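Local coordinates for C-1-tetrahydrofolate synthase, cytoplasmic, putative (Trypanosoma brucei, PDB 4CJX), which probably interconverts one-carbon forms of tetrahydrofolate as an NADP-dependent methylenetetrahydrofolate dehydrogenase and methenyltetrahydrofolate cyclohydrolase, and here holds a folate-like inhibitor, at residues 161-166 and 305-310; 60-65 and 116-121; 22-27 and 281-286. One frame throughout, in Å; residues are numbered along the deposited sequence.

Contact 1. Residues 161-166 and 305-310; sequences PAIVPC and LKNTLT
Ile-163 and Asn-307 mark the nearest backbone approach, with CA atoms 6.1 Å apart, where the irregular segment 161-166 passes a turn of the long C-terminal helix 296-316. Asn-307 carries most of this contact. Its CG stands anti to its own carbonyl carbon (chi1 -72°), which directs the amide from the helix surface at the loop. ND2 donates to Val-164 O over 2.9 Å, with an N-H...O angle of 161°. The acceptor lies close to the amide plane of Asn-307, whereas the nitrogen is tilted 27° from the plane of the Val-164 carbonyl. A second bond from ND2 goes to Ala-143 O, so the buried amide nitrogen is gripped by two backbone carbonyls and the rotation of the amide group is fixed.

A methyl and a thiol close in around the same nitrogen. The CG2 branch of Ile-163 comes within 3.5 Å of Asn-307 ND2, the two side chains crossing at a slant. Cys-166 SG, at the start of the next helix, approaches Asn-307 ND2 to 3.8 Å. At the exposed margin, the methyl CG2 of Thr-310 lies 4.3 Å from Ala-162 O, a loose van der Waals contact one helical turn beyond Asn-307.

The loop held in this way leads straight into helix 166-178, with Pro-165 at the N-cap position. Cys-166, in the first turn of that helix, has its side chain about 5 Å from the bound inhibitor, so the contact lies beside the folate-analogue pocket. Val-164 and Pro-165 pack on helix 197-206 through Leu-203 and Pro-199, while Leu-305 and Leu-309 face helix 30-51 at Leu-41, and Leu-305 also touches helix 68-83.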
ATOM      1  N   PRO B 161      -2.001  10.550  -9.077  1.00 35.05           N
ATOM      2  CA  PRO B 161      -2.437  11.115  -7.810  1.00 35.37           C
ATOM      3  C   PRO B 161      -2.068  12.605  -7.658  1.00 36.41           C
ATOM      4  O   PRO B 161      -1.006  13.047  -8.117  1.00 35.70           O
ATOM      5  CB  PRO B 161      -1.695  10.253  -6.775  1.00 33.23           C
ATOM      6  CG  PRO B 161      -0.493   9.769  -7.475  1.00 32.05           C
ATOM      7  CD  PRO B 161      -0.844   9.649  -8.926  1.00 33.10           C
ATOM      8  N   ALA B 162      -2.949  13.359  -7.014  1.00 38.63           N
ATOM      9  CA  ALA B 162      -2.706  14.775  -6.715  1.00 40.10           C
ATOM     10  C   ALA B 162      -1.440  14.960  -5.891  1.00 39.19           C
ATOM     11  O   ALA B 162      -0.553  15.739  -6.258  1.00 40.30           O
ATOM     12  CB  ALA B 162      -3.888  15.341  -5.959  1.00 41.81           C
ATOM     13  N   ILE B 163      -1.361  14.206  -4.792  1.00 37.68           N
ATOM     14  CA  ILE B 163      -0.307  14.348  -3.796  1.00 35.40           C
ATOM     15  C   ILE B 163       0.441  13.028  -3.686  1.00 31.75           C
ATOM     16  O   ILE B 163      -0.151  11.960  -3.763  1.00 31.16           O
ATOM     17  CB  ILE B 163      -0.879  14.724  -2.392  1.00 36.60           C
ATOM     18  CG1 ILE B 163      -2.153  15.559  -2.505  1.00 39.47           C
ATOM     19  CG2 ILE B 163       0.155  15.489  -1.578  1.00 37.08           C
ATOM     20  CD1 ILE B 163      -2.663  16.150  -1.195  1.00 40.36           C
ATOM     21  N   VAL B 164       1.753  13.113  -3.512  1.00 28.64           N
ATOM     22  CA  VAL B 164       2.594  11.958  -3.188  1.00 25.66           C
ATOM     23  C   VAL B 164       3.501  12.342  -1.999  1.00 23.38           C
ATOM     24  O   VAL B 164       3.961  13.476  -1.934  1.00 22.91           O
ATOM     25  CB  VAL B 164       3.449  11.582  -4.416  1.00 25.71           C
ATOM     26  CG1 VAL B 164       4.386  10.448  -4.097  1.00 24.48           C
ATOM     27  CG2 VAL B 164       2.560  11.213  -5.603  1.00 26.87           C
ATOM     28  N   PRO B 165       3.789  11.400  -1.071  1.00 21.27           N
ATOM     29  CA  PRO B 165       4.592  11.786   0.074  1.00 20.42           C
ATOM     30  C   PRO B 165       5.965  12.303  -0.380  1.00 19.80           C
ATOM     31  O   PRO B 165       6.499  11.834  -1.390  1.00 18.73           O
ATOM     32  CB  PRO B 165       4.712  10.497   0.890  1.00 19.81           C
ATOM     33  CG  PRO B 165       3.583   9.640   0.442  1.00 20.47           C
ATOM     34  CD  PRO B 165       3.343   9.998  -0.988  1.00 20.88           C
ATOM     35  N   CYS B 166       6.485  13.290   0.342  1.00 19.67           N
ATOM     36  CA  CYS B 166       7.598  14.083  -0.146  1.00 19.62           C
ATOM     37  C   CYS B 166       8.891  13.252  -0.326  1.00 18.02           C
ATOM     38  O   CYS B 166       9.574  13.376  -1.351  1.00 16.82           O
ATOM     39  CB  CYS B 166       7.811  15.261   0.800  1.00 20.44           C
ATOM     40  SG  CYS B 166       6.315  16.264   1.010  1.00 23.06           S
ATOM     41  N   LEU B 305       7.424  21.639  -1.332  1.00 25.37           N
ATOM     42  CA  LEU B 305       7.106  22.912  -1.979  1.00 27.12           C
ATOM     43  C   LEU B 305       6.337  22.675  -3.294  1.00 27.76           C
ATOM     44  O   LEU B 305       5.416  23.417  -3.635  1.00 28.96           O
ATOM     45  CB  LEU B 305       8.383  23.715  -2.234  1.00 27.33           C
ATOM     46  CG  LEU B 305       9.236  24.063  -1.006  1.00 27.07           C
ATOM     47  CD1 LEU B 305      10.310  25.061  -1.397  1.00 27.95           C
ATOM     48  CD2 LEU B 305       8.413  24.624   0.139  1.00 27.94           C
ATOM     49  N   LYS B 306       6.727  21.623  -4.021  1.00 26.51           N
ATOM     50  CA  LYS B 306       6.026  21.234  -5.241  1.00 26.87           C
ATOM     51  C   LYS B 306       4.558  20.827  -4.943  1.00 26.77           C
ATOM     52  O   LYS B 306       3.629  21.378  -5.539  1.00 28.20           O
ATOM     53  CB  LYS B 306       6.812  20.137  -5.978  1.00 25.90           C
ATOM     54  CG  LYS B 306       6.321  19.892  -7.396  1.00 27.08           C
ATOM     55  CD  LYS B 306       7.267  18.996  -8.170  1.00 26.47           C
ATOM     56  CE  LYS B 306       6.825  18.813  -9.621  1.00 27.82           C
ATOM     57  NZ  LYS B 306       7.329  17.506 -10.169  1.00 27.03           N
ATOM     58  N   ASN B 307       4.358  19.907  -4.002  1.00 25.31           N
ATOM     59  CA  ASN B 307       3.020  19.505  -3.582  1.00 25.78           C
ATOM     60  C   ASN B 307       2.176  20.731  -3.219  1.00 27.57           C
ATOM     61  O   ASN B 307       1.025  20.857  -3.626  1.00 28.40           O
ATOM     62  CB  ASN B 307       3.056  18.576  -2.365  1.00 24.54           C
ATOM     63  CG  ASN B 307       3.558  17.184  -2.683  1.00 23.05           C
ATOM     64  OD1 ASN B 307       3.953  16.894  -3.806  1.00 22.81           O
ATOM     65  ND2 ASN B 307       3.562  16.318  -1.679  1.00 22.05           N
ATOM     66  N   THR B 308       2.787  21.635  -2.460  1.00 27.84           N
ATOM     67  CA  THR B 308       2.111  22.822  -1.970  1.00 29.73           C
ATOM     68  C   THR B 308       1.690  23.761  -3.109  1.00 31.58           C
ATOM     69  O   THR B 308       0.562  24.275  -3.117  1.00 33.08           O
ATOM     70  CB  THR B 308       3.018  23.549  -0.952  1.00 29.61           C
ATOM     71  OG1 THR B 308       3.328  22.657   0.145  1.00 28.05           O
ATOM     72  CG2 THR B 308       2.359  24.812  -0.456  1.00 31.55           C
ATOM     73  N   LEU B 309       2.574  23.958  -4.083  1.00 31.57           N
ATOM     74  CA  LEU B 309       2.236  24.747  -5.268  1.00 33.61           C
ATOM     75  C   LEU B 309       1.138  24.069  -6.086  1.00 34.25           C
ATOM     76  O   LEU B 309       0.240  24.745  -6.570  1.00 36.01           O
ATOM     77  CB  LEU B 309       3.472  25.003  -6.133  1.00 33.34           C
ATOM     78  CG  LEU B 309       3.319  25.922  -7.348  1.00 35.40           C
ATOM     79  CD1 LEU B 309       2.914  27.339  -6.964  1.00 37.43           C
ATOM     80  CD2 LEU B 309       4.628  25.941  -8.119  1.00 35.02           C
ATOM     81  N   THR B 310       1.202  22.743  -6.222  1.00 33.05           N
ATOM     82  CA  THR B 310       0.130  21.986  -6.871  1.00 33.93           C
ATOM     83  C   THR B 310      -1.197  22.175  -6.128  1.00 35.50           C
ATOM     84  O   THR B 310      -2.238  22.447  -6.755  1.00 37.36           O
ATOM     85  CB  THR B 310       0.491  20.500  -7.042  1.00 32.26           C
ATOM     86  OG1 THR B 310       1.662  20.404  -7.858  1.00 31.74           O
ATOM     87  CG2 THR B 310      -0.612  19.745  -7.721  1.00 32.97           C
TER

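Contact 2. Residues 60-65 and 116-121; sequences STIICG and HSIVVQ. With 9L9 ((2S)-2-[[4-[[2,4-bis(azanyl)-6-oxidanylidene-1H-pyrimidin-5-yl]carbamoylamino]phenyl]carbonylamino]pentanedioic acid), chain G.
Val-119 lies side by side with Thr-61, both side chains pointing the same way, and Val-119 CB packs 4.0 Å from Thr-61 CG2. On the other face, Ile-62 CD1 reaches Val-120 CG2 at 4.2 Å. Backbone bonds zip the two parallel strands: Ser-60 and Ile-62 each donate and accept, and Ile-62 N meets Val-119 O at 2.8 Å in a nearly straight bond (169°). Beyond the last pair, water 1 bridges Cys-64 N and Gln-121 O.

Val-119, Val-120 and Gln-121 line part of the inhibitor pocket. Val-120 O accepts from the amino nitrogen N2A of 9L9 at 2.7 Å, though the N-H...O angle is a bent 140°. With CG anti to the backbone N (chi1 -168°) and a bend at chi2, Gln-121 lays its amide over the pyrimidine; its NE2 lies 3.3 Å from N7 of 9L9, and its OE1 is hydrogen-bonded to Lys-77 NZ.

Strand 58-64 is flanked by 87-93 and 117-120. Helix 68-83 covers the Thr-61 side through Val-74, and helix 99-110 covers Ser-60, Ile-62 and Ile-118 through Leu-109.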
ATOM      1  N   SER B  60       2.030  25.608   6.116  1.00 24.25           N
ATOM      2  CA  SER B  60       2.069  25.531   7.548  1.00 25.33           C
ATOM      3  C   SER B  60       2.929  24.367   8.021  1.00 24.42           C
ATOM      4  O   SER B  60       2.707  23.249   7.594  1.00 23.25           O
ATOM      5  CB  SER B  60       0.665  25.364   8.106  1.00 26.45           C
ATOM      6  OG  SER B  60       0.764  25.338   9.520  1.00 28.46           O
ATOM      7  N   THR B  61       3.874  24.626   8.930  1.00 25.09           N
ATOM      8  CA  THR B  61       4.601  23.551   9.629  1.00 25.01           C
ATOM      9  C   THR B  61       4.429  23.616  11.152  1.00 25.92           C
ATOM     10  O   THR B  61       4.671  24.650  11.768  1.00 27.71           O
ATOM     11  CB  THR B  61       6.104  23.613   9.335  1.00 25.01           C
ATOM     12  OG1 THR B  61       6.580  24.912   9.674  1.00 26.34           O
ATOM     13  CG2 THR B  61       6.393  23.328   7.863  1.00 24.02           C
ATOM     14  N   ILE B  62       4.030  22.492  11.733  1.00 25.36           N
ATOM     15  CA  ILE B  62       3.849  22.331  13.156  1.00 26.05           C
ATOM     16  C   ILE B  62       4.943  21.417  13.680  1.00 25.85           C
ATOM     17  O   ILE B  62       5.108  20.307  13.206  1.00 24.79           O
ATOM     18  CB  ILE B  62       2.489  21.681  13.467  1.00 26.40           C
ATOM     19  CG1 ILE B  62       1.332  22.558  12.955  1.00 27.07           C
ATOM     20  CG2 ILE B  62       2.353  21.420  14.958  1.00 27.47           C
ATOM     21  CD1 ILE B  62      -0.029  21.892  13.047  1.00 27.21           C
ATOM     22  N   ILE B  63       5.694  21.897  14.659  1.00 27.20           N
ATOM     23  CA  ILE B  63       6.667  21.080  15.351  1.00 27.67           C
ATOM     24  C   ILE B  63       6.296  20.995  16.827  1.00 29.30           C
ATOM     25  O   ILE B  63       5.966  22.003  17.455  1.00 30.31           O
ATOM     26  CB  ILE B  63       8.102  21.606  15.128  1.00 28.16           C
ATOM     27  CG1 ILE B  63       9.128  20.710  15.836  1.00 29.09           C
ATOM     28  CG2 ILE B  63       8.257  23.038  15.621  1.00 29.52           C
ATOM     29  CD1 ILE B  63      10.566  21.038  15.479  1.00 29.51           C
ATOM     30  N   CYS B  64       6.298  19.776  17.356  1.00 29.61           N
ATOM     31  CA  CYS B  64       6.085  19.530  18.772  1.00 31.71           C
ATOM     32  C   CYS B  64       7.426  19.117  19.385  1.00 32.90           C
ATOM     33  O   CYS B  64       8.108  18.238  18.857  1.00 31.85           O
ATOM     34  CB  CYS B  64       5.065  18.409  18.983  1.00 31.78           C
ATOM     35  SG  CYS B  64       3.403  18.722  18.342  1.00 31.80           S
ATOM     36  N   GLY B  65       7.797  19.755  20.492  1.00 34.95           N
ATOM     37  CA  GLY B  65       9.014  19.428  21.214  1.00 36.47           C
ATOM     38  C   GLY B  65      10.235  20.052  20.576  1.00 36.34           C
ATOM     39  O   GLY B  65      10.127  20.935  19.726  1.00 35.74           O
ATOM     40  N   HIS B 116      -2.523  26.602   2.310  1.00 27.92           N
ATOM     41  CA  HIS B 116      -2.860  25.525   1.379  1.00 27.36           C
ATOM     42  C   HIS B 116      -2.248  24.158   1.731  1.00 25.75           C
ATOM     43  O   HIS B 116      -2.710  23.128   1.240  1.00 25.07           O
ATOM     44  CB  HIS B 116      -2.443  25.955  -0.010  1.00 27.67           C
ATOM     45  CG  HIS B 116      -3.035  27.271  -0.385  1.00 29.85           C
ATOM     46  ND1 HIS B 116      -2.278  28.402  -0.585  1.00 30.48           N
ATOM     47  CD2 HIS B 116      -4.327  27.659  -0.484  1.00 30.98           C
ATOM     48  CE1 HIS B 116      -3.076  29.421  -0.846  1.00 32.39           C
ATOM     49  NE2 HIS B 116      -4.325  28.993  -0.793  1.00 32.75           N
ATOM     50  N   SER B 117      -1.244  24.160   2.601  1.00 25.32           N
ATOM     51  CA  SER B 117      -0.544  22.947   3.028  1.00 24.27           C
ATOM     52  C   SER B 117      -0.333  22.942   4.535  1.00 23.59           C
ATOM     53  O   SER B 117       0.105  23.944   5.087  1.00 23.89           O
ATOM     54  CB  SER B 117       0.853  22.879   2.369  1.00 24.32           C
ATOM     55  OG  SER B 117       0.783  22.267   1.098  1.00 25.75           O
ATOM     56  N   ILE B 118      -0.564  21.792   5.167  1.00 22.32           N
ATOM     57  CA  ILE B 118      -0.255  21.577   6.575  1.00 22.07           C
ATOM     58  C   ILE B 118       0.688  20.393   6.765  1.00 21.07           C
ATOM     59  O   ILE B 118       0.386  19.265   6.374  1.00 20.32           O
ATOM     60  CB  ILE B 118      -1.537  21.304   7.386  1.00 22.53           C
ATOM     61  CG1 ILE B 118      -2.469  22.514   7.323  1.00 23.64           C
ATOM     62  CG2 ILE B 118      -1.200  20.952   8.829  1.00 22.49           C
ATOM     63  CD1 ILE B 118      -3.891  22.216   7.763  1.00 24.57           C
ATOM     64  N   VAL B 119       1.825  20.664   7.394  1.00 21.40           N
ATOM     65  CA  VAL B 119       2.837  19.665   7.673  1.00 20.84           C
ATOM     66  C   VAL B 119       2.942  19.488   9.191  1.00 21.39           C
ATOM     67  O   VAL B 119       3.236  20.442   9.932  1.00 22.16           O
ATOM     68  CB  VAL B 119       4.202  20.092   7.088  1.00 20.97           C
ATOM     69  CG1 VAL B 119       5.351  19.230   7.637  1.00 21.02           C
ATOM     70  CG2 VAL B 119       4.203  20.035   5.569  1.00 20.51           C
ATOM     71  N   VAL B 120       2.708  18.269   9.660  1.00 20.83           N
ATOM     72  CA  VAL B 120       2.874  17.957  11.079  1.00 21.44           C
ATOM     73  C   VAL B 120       4.176  17.157  11.179  1.00 20.93           C
ATOM     74  O   VAL B 120       4.211  15.989  10.822  1.00 20.50           O
ATOM     75  CB  VAL B 120       1.666  17.163  11.655  1.00 21.67           C
ATOM     76  CG1 VAL B 120       1.926  16.718  13.094  1.00 22.43           C
ATOM     77  CG2 VAL B 120       0.374  17.976  11.552  1.00 22.08           C
ATOM     78  N   GLN B 121       5.244  17.802  11.638  1.00 21.40           N
ATOM     79  CA  GLN B 121       6.566  17.171  11.665  1.00 21.41           C
ATOM     80  C   GLN B 121       6.599  15.951  12.604  1.00 22.07           C
ATOM     81  O   GLN B 121       6.207  16.018  13.753  1.00 22.40           O
ATOM     82  CB  GLN B 121       7.649  18.201  12.022  1.00 21.99           C
ATOM     83  CG  GLN B 121       9.088  17.732  11.812  1.00 21.64           C
ATOM     84  CD  GLN B 121       9.511  17.589  10.359  1.00 20.43           C
ATOM     85  OE1 GLN B 121       8.963  18.227   9.454  1.00 19.89           O
ATOM     86  NE2 GLN B 121      10.522  16.767  10.135  1.00 19.94           N
TER
HETATM   87  N2A 9L9 G1298       5.551  15.342   8.525  1.00 18.23           N
HETATM   88  N1  9L9 G1298       7.765  14.464   8.950  1.00 19.32           N
HETATM   89  C2  9L9 G1298       6.895  14.983   8.053  1.00 17.71           C
HETATM   90  N3  9L9 G1298       7.220  15.171   6.711  1.00 17.13           N
HETATM   91  C4  9L9 G1298       8.532  14.779   6.414  1.00 16.95           C
HETATM   92  O4A 9L9 G1298       8.800  14.940   5.234  1.00 17.14           O
HETATM   93  N5A 9L9 G1298      10.779  14.026   6.984  1.00 20.26           N
HETATM   94  C5  9L9 G1298       9.451  14.228   7.318  1.00 19.28           C
HETATM   95  C6  9L9 G1298       9.020  14.109   8.602  1.00 18.98           C
HETATM   96  N7  9L9 G1298       9.909  13.547   9.619  1.00 20.03           N
HETATM   97  O8A 9L9 G1298      11.284  16.217   6.599  1.00 19.83           O
HETATM   98  N9  9L9 G1298      12.894  14.652   6.443  1.00 19.63           N
HETATM   99  C1B 9L9 G1298      13.945  15.440   6.063  1.00 20.47           C
HETATM  100  C2B 9L9 G1298      15.228  14.857   6.089  1.00 21.39           C
HETATM  101  C3B 9L9 G1298      16.371  15.578   5.739  1.00 21.86           C
HETATM  102  C4B 9L9 G1298      16.280  16.917   5.350  1.00 22.41           C
HETATM  103  C5B 9L9 G1298      14.990  17.487   5.274  1.00 22.33           C
HETATM  104  C6B 9L9 G1298      13.843  16.769   5.634  1.00 20.45           C
HETATM  105  C7B 9L9 G1298      17.521  17.668   4.904  1.00 23.15           C
HETATM  106  O7B 9L9 G1298      17.369  18.545   4.088  1.00 22.30           O
HETATM  107  CAW 9L9 G1298      11.620  15.049   6.699  1.00 20.61           C
HETATM  108  N   9L9 G1298      18.763  17.329   5.315  1.00 25.83           N
HETATM  109  CA  9L9 G1298      20.001  17.935   4.839  1.00 26.56           C
HETATM  110  C   9L9 G1298      20.653  16.968   3.879  1.00 27.59           C
HETATM  111  OXT 9L9 G1298      20.348  15.771   3.996  1.00 28.07           O
HETATM  112  CB  9L9 G1298      21.038  18.178   5.909  1.00 28.22           C
HETATM  113  CG  9L9 G1298      20.407  18.397   7.269  1.00 30.63           C
HETATM  114  CD  9L9 G1298      21.429  19.008   8.176  1.00 31.62           C
HETATM  115  OE1 9L9 G1298      21.947  20.068   7.825  1.00 35.68           O
HETATM  116  OE2 9L9 G1298      21.715  18.429   9.233  1.00 35.05           O
HETATM  117  O   9L9 G1298      21.483  17.356   3.022  1.00 27.83           O
HETATM  118  O   HOH W   1       7.188  17.572  15.871  1.00 31.36           O

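Contact 3. Residues 22-27 and 281-286; sequences MPEAVV and VARKRA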
ATOM      1  N   MET B  22      40.049   4.760 -12.082  1.00 58.11           N
ATOM      2  CA  MET B  22      39.030   3.681 -12.235  1.00 56.93           C
ATOM      3  C   MET B  22      37.624   4.290 -12.245  1.00 52.48           C
ATOM      4  O   MET B  22      37.387   5.322 -11.606  1.00 50.34           O
ATOM      5  CB  MET B  22      39.158   2.640 -11.103  1.00 58.94           C
ATOM      6  CG  MET B  22      38.138   1.500 -11.158  1.00 59.78           C
ATOM      7  SD  MET B  22      37.819   0.642  -9.594  1.00 62.51           S
ATOM      8  CE  MET B  22      36.029   0.480  -9.586  1.00 58.92           C
ATOM      9  N   PRO B  23      36.692   3.660 -12.990  1.00 49.99           N
ATOM     10  CA  PRO B  23      35.294   4.079 -12.911  1.00 46.56           C
ATOM     11  C   PRO B  23      34.711   3.962 -11.503  1.00 43.14           C
ATOM     12  O   PRO B  23      35.073   3.065 -10.730  1.00 43.81           O
ATOM     13  CB  PRO B  23      34.576   3.116 -13.878  1.00 47.01           C
ATOM     14  CG  PRO B  23      35.506   1.971 -14.059  1.00 49.33           C
ATOM     15  CD  PRO B  23      36.868   2.598 -13.998  1.00 51.32           C
ATOM     16  N   GLU B  24      33.827   4.899 -11.190  1.00 39.57           N
ATOM     17  CA  GLU B  24      33.120   4.937  -9.930  1.00 36.54           C
ATOM     18  C   GLU B  24      31.769   5.516 -10.191  1.00 33.23           C
ATOM     19  O   GLU B  24      31.554   6.124 -11.244  1.00 32.77           O
ATOM     20  CB  GLU B  24      33.817   5.872  -8.960  1.00 37.30           C
ATOM     21  CG  GLU B  24      35.231   5.488  -8.608  1.00 39.80           C
ATOM     22  CD  GLU B  24      35.655   6.088  -7.292  1.00 40.49           C
ATOM     23  OE1 GLU B  24      34.934   6.965  -6.740  1.00 39.43           O
ATOM     24  OE2 GLU B  24      36.714   5.668  -6.803  1.00 42.91           O
ATOM     25  N   ALA B  25      30.892   5.382  -9.197  1.00 30.42           N
ATOM     26  CA  ALA B  25      29.535   5.872  -9.289  1.00 27.93           C
ATOM     27  C   ALA B  25      29.486   7.363  -9.522  1.00 27.06           C
ATOM     28  O   ALA B  25      30.295   8.130  -8.994  1.00 27.21           O
ATOM     29  CB  ALA B  25      28.753   5.537  -8.028  1.00 26.70           C
ATOM     30  N   VAL B  26      28.480   7.771 -10.286  1.00 25.84           N
ATOM     31  CA  VAL B  26      28.100   9.163 -10.331  1.00 25.07           C
ATOM     32  C   VAL B  26      27.439   9.498  -8.989  1.00 23.75           C
ATOM     33  O   VAL B  26      26.473   8.831  -8.578  1.00 22.64           O
ATOM     34  CB  VAL B  26      27.116   9.413 -11.488  1.00 24.67           C
ATOM     35  CG1 VAL B  26      26.426  10.769 -11.351  1.00 23.94           C
ATOM     36  CG2 VAL B  26      27.824   9.259 -12.821  1.00 26.18           C
ATOM     37  N   VAL B  27      27.936  10.537  -8.317  1.00 23.93           N
ATOM     38  CA  VAL B  27      27.333  10.991  -7.088  1.00 23.05           C
ATOM     39  C   VAL B  27      26.282  12.050  -7.461  1.00 22.52           C
ATOM     40  O   VAL B  27      26.610  13.127  -7.926  1.00 23.04           O
ATOM     41  CB  VAL B  27      28.343  11.609  -6.100  1.00 23.87           C
ATOM     42  CG1 VAL B  27      27.632  12.086  -4.837  1.00 22.89           C
ATOM     43  CG2 VAL B  27      29.451  10.628  -5.753  1.00 25.04           C
ATOM     44  N   VAL B 281      32.638   2.333   0.038  1.00 17.87           N
ATOM     45  CA  VAL B 281      32.771   1.100  -0.750  1.00 18.21           C
ATOM     46  C   VAL B 281      31.713   1.034  -1.867  1.00 17.72           C
ATOM     47  O   VAL B 281      32.014   0.618  -2.995  1.00 17.28           O
ATOM     48  CB  VAL B 281      32.689  -0.140   0.173  1.00 18.33           C
ATOM     49  CG1 VAL B 281      32.812  -1.425  -0.615  1.00 18.72           C
ATOM     50  CG2 VAL B 281      33.771  -0.081   1.241  1.00 19.33           C
ATOM     51  N   ALA B 282      30.481   1.438  -1.545  1.00 17.02           N
ATOM     52  CA  ALA B 282      29.365   1.399  -2.524  1.00 17.49           C
ATOM     53  C   ALA B 282      29.645   2.214  -3.773  1.00 18.51           C
ATOM     54  O   ALA B 282      29.273   1.777  -4.870  1.00 18.47           O
ATOM     55  CB  ALA B 282      28.052   1.866  -1.911  1.00 16.62           C
ATOM     56  N   ARG B 283      30.304   3.369  -3.610  1.00 19.68           N
ATOM     57  CA  ARG B 283      30.623   4.243  -4.746  1.00 21.05           C
ATOM     58  C   ARG B 283      31.598   3.609  -5.733  1.00 21.78           C
ATOM     59  O   ARG B 283      31.673   4.044  -6.862  1.00 23.17           O
ATOM     60  CB  ARG B 283      31.143   5.610  -4.273  1.00 22.58           C
ATOM     61  CG  ARG B 283      32.591   5.581  -3.800  1.00 24.98           C
ATOM     62  CD  ARG B 283      33.103   6.927  -3.304  1.00 26.68           C
ATOM     63  NE  ARG B 283      32.934   8.015  -4.273  1.00 28.19           N
ATOM     64  CZ  ARG B 283      33.272   9.282  -4.024  1.00 29.38           C
ATOM     65  NH1 ARG B 283      33.807   9.613  -2.856  1.00 30.00           N
ATOM     66  NH2 ARG B 283      33.083  10.220  -4.944  1.00 29.99           N
ATOM     67  N   LYS B 284      32.332   2.571  -5.352  1.00 22.09           N
ATOM     68  CA  LYS B 284      33.224   1.932  -6.322  1.00 23.44           C
ATOM     69  C   LYS B 284      32.501   0.914  -7.184  1.00 22.68           C
ATOM     70  O   LYS B 284      33.064   0.429  -8.151  1.00 23.96           O
ATOM     71  CB  LYS B 284      34.391   1.188  -5.646  1.00 25.58           C
ATOM     72  CG  LYS B 284      35.168   1.967  -4.609  1.00 27.25           C
ATOM     73  CD  LYS B 284      35.913   3.151  -5.180  1.00 29.94           C
ATOM     74  CE  LYS B 284      36.430   4.012  -4.027  1.00 31.91           C
ATOM     75  NZ  LYS B 284      37.375   5.108  -4.400  1.00 33.35           N
ATOM     76  N   ARG B 285      31.279   0.550  -6.826  1.00 20.32           N
ATOM     77  CA  ARG B 285      30.580  -0.531  -7.511  1.00 19.85           C
ATOM     78  C   ARG B 285      29.301  -0.075  -8.242  1.00 18.29           C
ATOM     79  O   ARG B 285      28.970  -0.608  -9.303  1.00 18.31           O
ATOM     80  CB  ARG B 285      30.258  -1.616  -6.484  1.00 19.81           C
ATOM     81  CG  ARG B 285      31.522  -2.232  -5.868  1.00 21.05           C
ATOM     82  CD  ARG B 285      31.140  -3.206  -4.779  1.00 21.31           C
ATOM     83  NE  ARG B 285      30.340  -4.280  -5.347  1.00 21.80           N
ATOM     84  CZ  ARG B 285      30.816  -5.477  -5.667  1.00 23.63           C
ATOM     85  NH1 ARG B 285      32.078  -5.779  -5.414  1.00 24.37           N
ATOM     86  NH2 ARG B 285      30.021  -6.382  -6.230  1.00 23.66           N
ATOM     87  N   ALA B 286      28.588   0.882  -7.642  1.00 16.58           N
ATOM     88  CA  ALA B 286      27.369   1.442  -8.198  1.00 15.60           C
ATOM     89  C   ALA B 286      27.624   2.282  -9.441  1.00 15.95           C
ATOM     90  O   ALA B 286      28.698   2.851  -9.617  1.00 16.00           O
ATOM     91  CB  ALA B 286      26.693   2.311  -7.156  1.00 14.93           C
TER
HETATM   92  O   HOH W   2      31.891   8.185  -6.664  1.00 23.14           O
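Glu-24, Arg-283 and Lys-284 form a salt-bridge network in which one carboxylate lies between two basic side chains, at the margin of the Rossmann-like nucleotide-binding domain. Glu-24 and Lys-284 run side by side in the same direction. The lysine, bent at chi2, brings NZ to Glu-24 OE2 at 2.6 Å on the syn side of the oxygen, 28° out of the carboxylate plane. Arg-283 instead crosses the glutamate at a slant, its guanidinium plane turned 59° from the carboxylate. Arg-283 NE is 3.3 Å from Glu-24 OE1, but this oxygen is well out of the guanidinium plane, so the attraction is one of charge alone. Val-27 CG2 touches the same group, 3.7 Å from Arg-283 NH2.

Next to the charged groups, Ala-25 turns its methyl toward segment 281-286, and its CB packs 3.9 Å from Ala-286 CB. Ala-25 N donates to Arg-283 O in an almost perfectly straight bond (178°). The N-terminal segment is thereby attached to segment 281-286 just before it becomes edge strand 26-27, where Val-26 makes backbone hydrogen bonds with Ala-287 and Ile-289, joining it to strand 288-289. Water 2 ties backbone to charge: in the guanidinium plane at its edge, it accepts from Arg-283 NE at 2.6 Å and donates to both Glu-24 OE1 and Ala-25 O.

In the fold
Contacts 1 and 2 are neighbours, their centres 15 Å apart, and they meet directly through Thr-308 OG1 and Ser-117 OG, a probable hydrogen bond of 2.7 Å between helix 296-316 and strand 117-120. Contact 3 lies on the opposite side of the chain's centre, its centre about 32 Å and 38 Å from those of contacts 1 and 2. Along the chain, contact 2 closes before contact 1 opens and is nested inside the loop closed by contact 3, while the segments of contacts 1 and 3 alternate. The N terminus thus starts at the six-stranded parallel sheet of the nucleotide-binding domain, and the C-terminal helix returns to the three-stranded sheet of the catalytic domain, so both chain ends cross between domains.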